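Local coordinates for protein putative peptidyl-arginine deiminase (Chlorobium tepidum, PDB 1XKN) that probably hydrolyses the guanidinium group of agmatine or of peptidyl-arginine, as a putative deiminase of the Porphyromonas type, at residues R111-W123 against G145-G157. Numbering follows the deposited sequence.
With NA (sodium ion), chain B.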
# COMPACT_ATOMS: atom_id res chain seq x y z
N ARG A 111 9.42 -22.35 10.05
CA ARG A 111 8.97 -21.07 9.53
C ARG A 111 9.41 -20.86 8.09
O ARG A 111 10.55 -21.15 7.73
CB ARG A 111 9.54 -19.94 10.41
CG ARG A 111 9.11 -20.04 11.86
CD ARG A 111 9.90 -19.11 12.78
NE ARG A 111 9.81 -17.71 12.38
CZ ARG A 111 10.66 -17.11 11.55
NH1 ARG A 111 11.68 -17.77 11.04
NH2 ARG A 111 10.47 -15.83 11.24
N ASP A 112 8.50 -20.37 7.25
CA ASP A 112 8.85 -20.08 5.87
C ASP A 112 8.03 -18.93 5.33
O ASP A 112 6.95 -18.62 5.84
CB ASP A 112 8.72 -21.33 4.97
CG ASP A 112 7.31 -21.89 4.90
OD1 ASP A 112 7.05 -22.68 3.97
OD2 ASP A 112 6.47 -21.56 5.76
N LYS A 113 8.55 -18.27 4.31
CA LYS A 113 7.85 -17.14 3.72
C LYS A 113 6.93 -17.66 2.62
O LYS A 113 7.34 -18.46 1.78
CB LYS A 113 8.84 -16.12 3.15
CG LYS A 113 8.18 -14.85 2.63
CD LYS A 113 9.16 -13.69 2.49
CE LYS A 113 10.22 -13.96 1.43
NZ LYS A 113 11.18 -12.82 1.32
N VAL A 114 5.68 -17.23 2.65
CA VAL A 114 4.71 -17.64 1.66
C VAL A 114 3.93 -16.42 1.21
O VAL A 114 4.02 -15.36 1.83
CB VAL A 114 3.71 -18.69 2.22
CG1 VAL A 114 4.48 -19.88 2.78
CG2 VAL A 114 2.83 -18.07 3.29
N ILE A 115 3.18 -16.56 0.12
CA ILE A 115 2.38 -15.45 -0.37
C ILE A 115 0.92 -15.79 -0.09
O ILE A 115 0.43 -16.85 -0.48
CB ILE A 115 2.60 -15.23 -1.88
CG1 ILE A 115 4.00 -14.63 -2.09
CG2 ILE A 115 1.51 -14.31 -2.45
CD1 ILE A 115 4.38 -14.42 -3.54
N MSE A 116 0.25 -14.88 0.61
CA MSE A 116 -1.15 -15.05 0.97
C MSE A 116 -1.96 -14.39 -0.13
O MSE A 116 -2.06 -13.16 -0.21
CB MSE A 116 -1.42 -14.41 2.34
CG MSE A 116 -2.83 -14.65 2.89
SE MSE A 116 -3.27 -16.54 3.00
CE MSE A 116 -1.92 -17.04 4.30
N ASN A 117 -2.51 -15.23 -1.00
CA ASN A 117 -3.28 -14.79 -2.15
C ASN A 117 -4.76 -14.51 -1.87
O ASN A 117 -5.54 -15.44 -1.66
CB ASN A 117 -3.14 -15.85 -3.24
CG ASN A 117 -3.89 -15.49 -4.49
OD1 ASN A 117 -3.71 -14.40 -5.03
ND2 ASN A 117 -4.73 -16.40 -4.97
N TRP A 118 -5.13 -13.24 -1.85
CA TRP A 118 -6.53 -12.86 -1.64
C TRP A 118 -7.10 -12.62 -3.02
O TRP A 118 -6.35 -12.55 -3.99
CB TRP A 118 -6.64 -11.55 -0.84
CG TRP A 118 -6.04 -11.62 0.52
CD1 TRP A 118 -4.74 -11.40 0.85
CD2 TRP A 118 -6.70 -12.00 1.73
NE1 TRP A 118 -4.54 -11.63 2.19
CE2 TRP A 118 -5.73 -12.00 2.75
CE3 TRP A 118 -8.03 -12.34 2.05
CZ2 TRP A 118 -6.04 -12.33 4.08
CZ3 TRP A 118 -8.33 -12.68 3.37
CH2 TRP A 118 -7.33 -12.67 4.37
N GLU A 119 -8.41 -12.49 -3.13
CA GLU A 119 -9.01 -12.23 -4.43
C GLU A 119 -9.02 -10.74 -4.71
O GLU A 119 -9.03 -9.93 -3.79
CB GLU A 119 -10.44 -12.78 -4.49
CG GLU A 119 -10.50 -14.29 -4.51
CD GLU A 119 -9.77 -14.88 -5.70
OE1 GLU A 119 -10.23 -14.67 -6.84
OE2 GLU A 119 -8.73 -15.54 -5.50
N TYR A 120 -9.01 -10.39 -5.99
CA TYR A 120 -9.04 -9.00 -6.41
C TYR A 120 -10.17 -8.85 -7.42
O TYR A 120 -10.36 -9.72 -8.28
CB TYR A 120 -7.71 -8.63 -7.09
CG TYR A 120 -7.62 -7.19 -7.57
CD1 TYR A 120 -7.56 -6.14 -6.66
CD2 TYR A 120 -7.57 -6.89 -8.93
CE1 TYR A 120 -7.45 -4.82 -7.09
CE2 TYR A 120 -7.46 -5.57 -9.37
CZ TYR A 120 -7.40 -4.54 -8.44
OH TYR A 120 -7.28 -3.23 -8.87
N ASN A 121 -10.94 -7.77 -7.31
CA ASN A 121 -12.03 -7.55 -8.26
C ASN A 121 -12.16 -6.09 -8.71
O ASN A 121 -13.26 -5.60 -8.94
CB ASN A 121 -13.37 -8.06 -7.70
CG ASN A 121 -13.92 -7.22 -6.54
OD1 ASN A 121 -15.02 -7.48 -6.06
ND2 ASN A 121 -13.17 -6.23 -6.10
N ALA A 122 -11.01 -5.42 -8.87
CA ALA A 122 -10.97 -4.03 -9.32
C ALA A 122 -11.84 -3.10 -8.49
O ALA A 122 -12.72 -2.42 -9.02
CB ALA A 122 -11.36 -3.96 -10.80
N TRP A 123 -11.58 -3.07 -7.19
CA TRP A 123 -12.31 -2.22 -6.25
C TRP A 123 -13.83 -2.34 -6.37
O TRP A 123 -14.53 -1.33 -6.46
CB TRP A 123 -11.89 -0.75 -6.42
CG TRP A 123 -10.40 -0.50 -6.36
CD1 TRP A 123 -9.46 -1.23 -5.69
CD2 TRP A 123 -9.69 0.60 -6.97
NE1 TRP A 123 -8.21 -0.66 -5.85
CE2 TRP A 123 -8.33 0.46 -6.62
CE3 TRP A 123 -10.08 1.68 -7.77
CZ2 TRP A 123 -7.35 1.36 -7.05
CZ3 TRP A 123 -9.10 2.58 -8.20
CH2 TRP A 123 -7.75 2.41 -7.84
N GLY A 145 9.78 -18.95 -6.30
CA GLY A 145 9.74 -20.29 -5.75
C GLY A 145 9.16 -20.36 -4.35
O GLY A 145 9.63 -21.13 -3.51
N LEU A 146 8.15 -19.55 -4.09
CA LEU A 146 7.52 -19.53 -2.77
C LEU A 146 6.15 -20.19 -2.78
O LEU A 146 5.45 -20.16 -3.78
CB LEU A 146 7.36 -18.08 -2.27
CG LEU A 146 8.63 -17.25 -2.08
CD1 LEU A 146 8.24 -15.81 -1.76
CD2 LEU A 146 9.47 -17.84 -0.95
N PRO A 147 5.77 -20.82 -1.66
CA PRO A 147 4.45 -21.46 -1.59
C PRO A 147 3.38 -20.37 -1.56
O PRO A 147 3.64 -19.25 -1.10
CB PRO A 147 4.51 -22.22 -0.27
CG PRO A 147 5.96 -22.55 -0.13
CD PRO A 147 6.62 -21.26 -0.54
N MSE A 148 2.20 -20.69 -2.08
CA MSE A 148 1.10 -19.73 -2.07
C MSE A 148 -0.13 -20.36 -1.43
O MSE A 148 -0.43 -21.53 -1.67
CB MSE A 148 0.75 -19.29 -3.50
CG MSE A 148 -0.45 -18.34 -3.56
SE MSE A 148 -0.96 -17.82 -5.35
CE MSE A 148 -1.96 -19.40 -5.84
N VAL A 149 -0.81 -19.58 -0.60
CA VAL A 149 -2.02 -20.02 0.06
C VAL A 149 -3.11 -19.08 -0.44
O VAL A 149 -2.91 -17.87 -0.49
CB VAL A 149 -1.90 -19.90 1.60
CG1 VAL A 149 -3.18 -20.39 2.26
CG2 VAL A 149 -0.70 -20.70 2.10
N SER A 150 -4.26 -19.63 -0.83
CA SER A 150 -5.37 -18.81 -1.33
C SER A 150 -6.52 -18.77 -0.33
O SER A 150 -6.90 -19.79 0.22
CB SER A 150 -5.88 -19.34 -2.67
OG SER A 150 -4.91 -19.18 -3.70
N THR A 151 -7.08 -17.58 -0.12
CA THR A 151 -8.17 -17.40 0.84
C THR A 151 -9.56 -17.45 0.22
O THR A 151 -10.53 -17.81 0.89
CB THR A 151 -8.08 -16.03 1.53
OG1 THR A 151 -8.38 -15.00 0.59
CG2 THR A 151 -6.68 -15.81 2.08
N GLY A 152 -9.66 -17.07 -1.05
CA GLY A 152 -10.95 -17.07 -1.72
C GLY A 152 -11.78 -15.85 -1.38
O GLY A 152 -12.93 -15.73 -1.81
N MSE A 153 -11.20 -14.95 -0.59
CA MSE A 153 -11.89 -13.73 -0.17
C MSE A 153 -11.26 -12.50 -0.82
O MSE A 153 -10.04 -12.42 -0.95
CB MSE A 153 -11.82 -13.59 1.36
CG MSE A 153 -12.52 -12.35 1.92
SE MSE A 153 -12.33 -12.15 3.84
CE MSE A 153 -11.13 -10.63 3.86
N VAL A 154 -12.09 -11.55 -1.24
CA VAL A 154 -11.59 -10.33 -1.86
C VAL A 154 -11.00 -9.42 -0.79
O VAL A 154 -11.64 -9.14 0.22
CB VAL A 154 -12.72 -9.57 -2.60
CG1 VAL A 154 -12.20 -8.22 -3.10
CG2 VAL A 154 -13.23 -10.40 -3.77
N LEU A 155 -9.77 -8.97 -1.02
CA LEU A 155 -9.10 -8.08 -0.08
C LEU A 155 -7.96 -7.36 -0.79
O LEU A 155 -7.15 -7.98 -1.48
CB LEU A 155 -8.52 -8.86 1.11
CG LEU A 155 -7.89 -7.98 2.19
CD1 LEU A 155 -8.99 -7.20 2.90
CD2 LEU A 155 -7.12 -8.84 3.19
N GLU A 156 -7.92 -6.04 -0.63
CA GLU A 156 -6.86 -5.24 -1.23
C GLU A 156 -5.90 -4.86 -0.12
O GLU A 156 -6.31 -4.55 1.00
CB GLU A 156 -7.42 -3.95 -1.85
CG GLU A 156 -8.38 -4.17 -3.00
CD GLU A 156 -9.82 -3.92 -2.62
OE1 GLU A 156 -10.70 -4.67 -3.09
OE2 GLU A 156 -10.07 -2.95 -1.87
N GLY A 157 -4.60 -4.87 -0.42
CA GLY A 157 -3.62 -4.52 0.58
C GLY A 157 -3.79 -3.10 1.09
O GLY A 157 -3.45 -2.79 2.23
NA NA B . -5.42 -12.84 -6.28
O HOH W 1 -7.82 -16.34 -3.08
O HOH W 2 -6.42 -15.24 -7.03
O HOH W 3 -4.48 -10.45 -5.76
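W118 is clamped between T151 and L155. The methyl CD2 of L155 lies over the centre of the six-membered ring of W118, 3.5 Å from the centroid. CG2 of T151 covers the opposite face, offset toward the rim, and also touches SE of selenomethionine M116. With CG trans to the carbonyl carbon (chi1 -61°), the indole runs alongside L155. CE of selenomethionine M153 touches W118 CZ3 at 3.5 Å; its SE makes an oblique Met-aromatic contact. W118 NE1 bonds to N101, and helix 186-197 packs on this side of the sheet.

Strands 111-119 and 148-152 run parallel, joined through helix 131-144 in a right-handed beta-alpha-beta crossover. Strand 148-152 is an edge strand of a mixed four-stranded sheet. A beta bulge shifts the register by two between N117 and E119. T151 OG1 accepts from M153 N at 3.1 Å, an ST turn within the bulge. The ladder resumes where E119 N reaches M153 O at 2.7 Å, from above the carbonyl plane.

The face with N117 and S150 is wetter toward exposed S150 and G152, though helix 131-144 packs on part of it. N117 ND2 donates to S150 OG at 3.1 Å, nearly straight (173°); S150 OG lies in the amide plane of N117. This bond helps set the amide, whose OD1 binds sodium at 2.6 Å. W118 O and N134 are further ligands. One water links N117 O, E119 OE2 and G152 N. A second bridges N117 ND2 to E119 OE2 and binds the sodium. E119 also has a polar partner in N134.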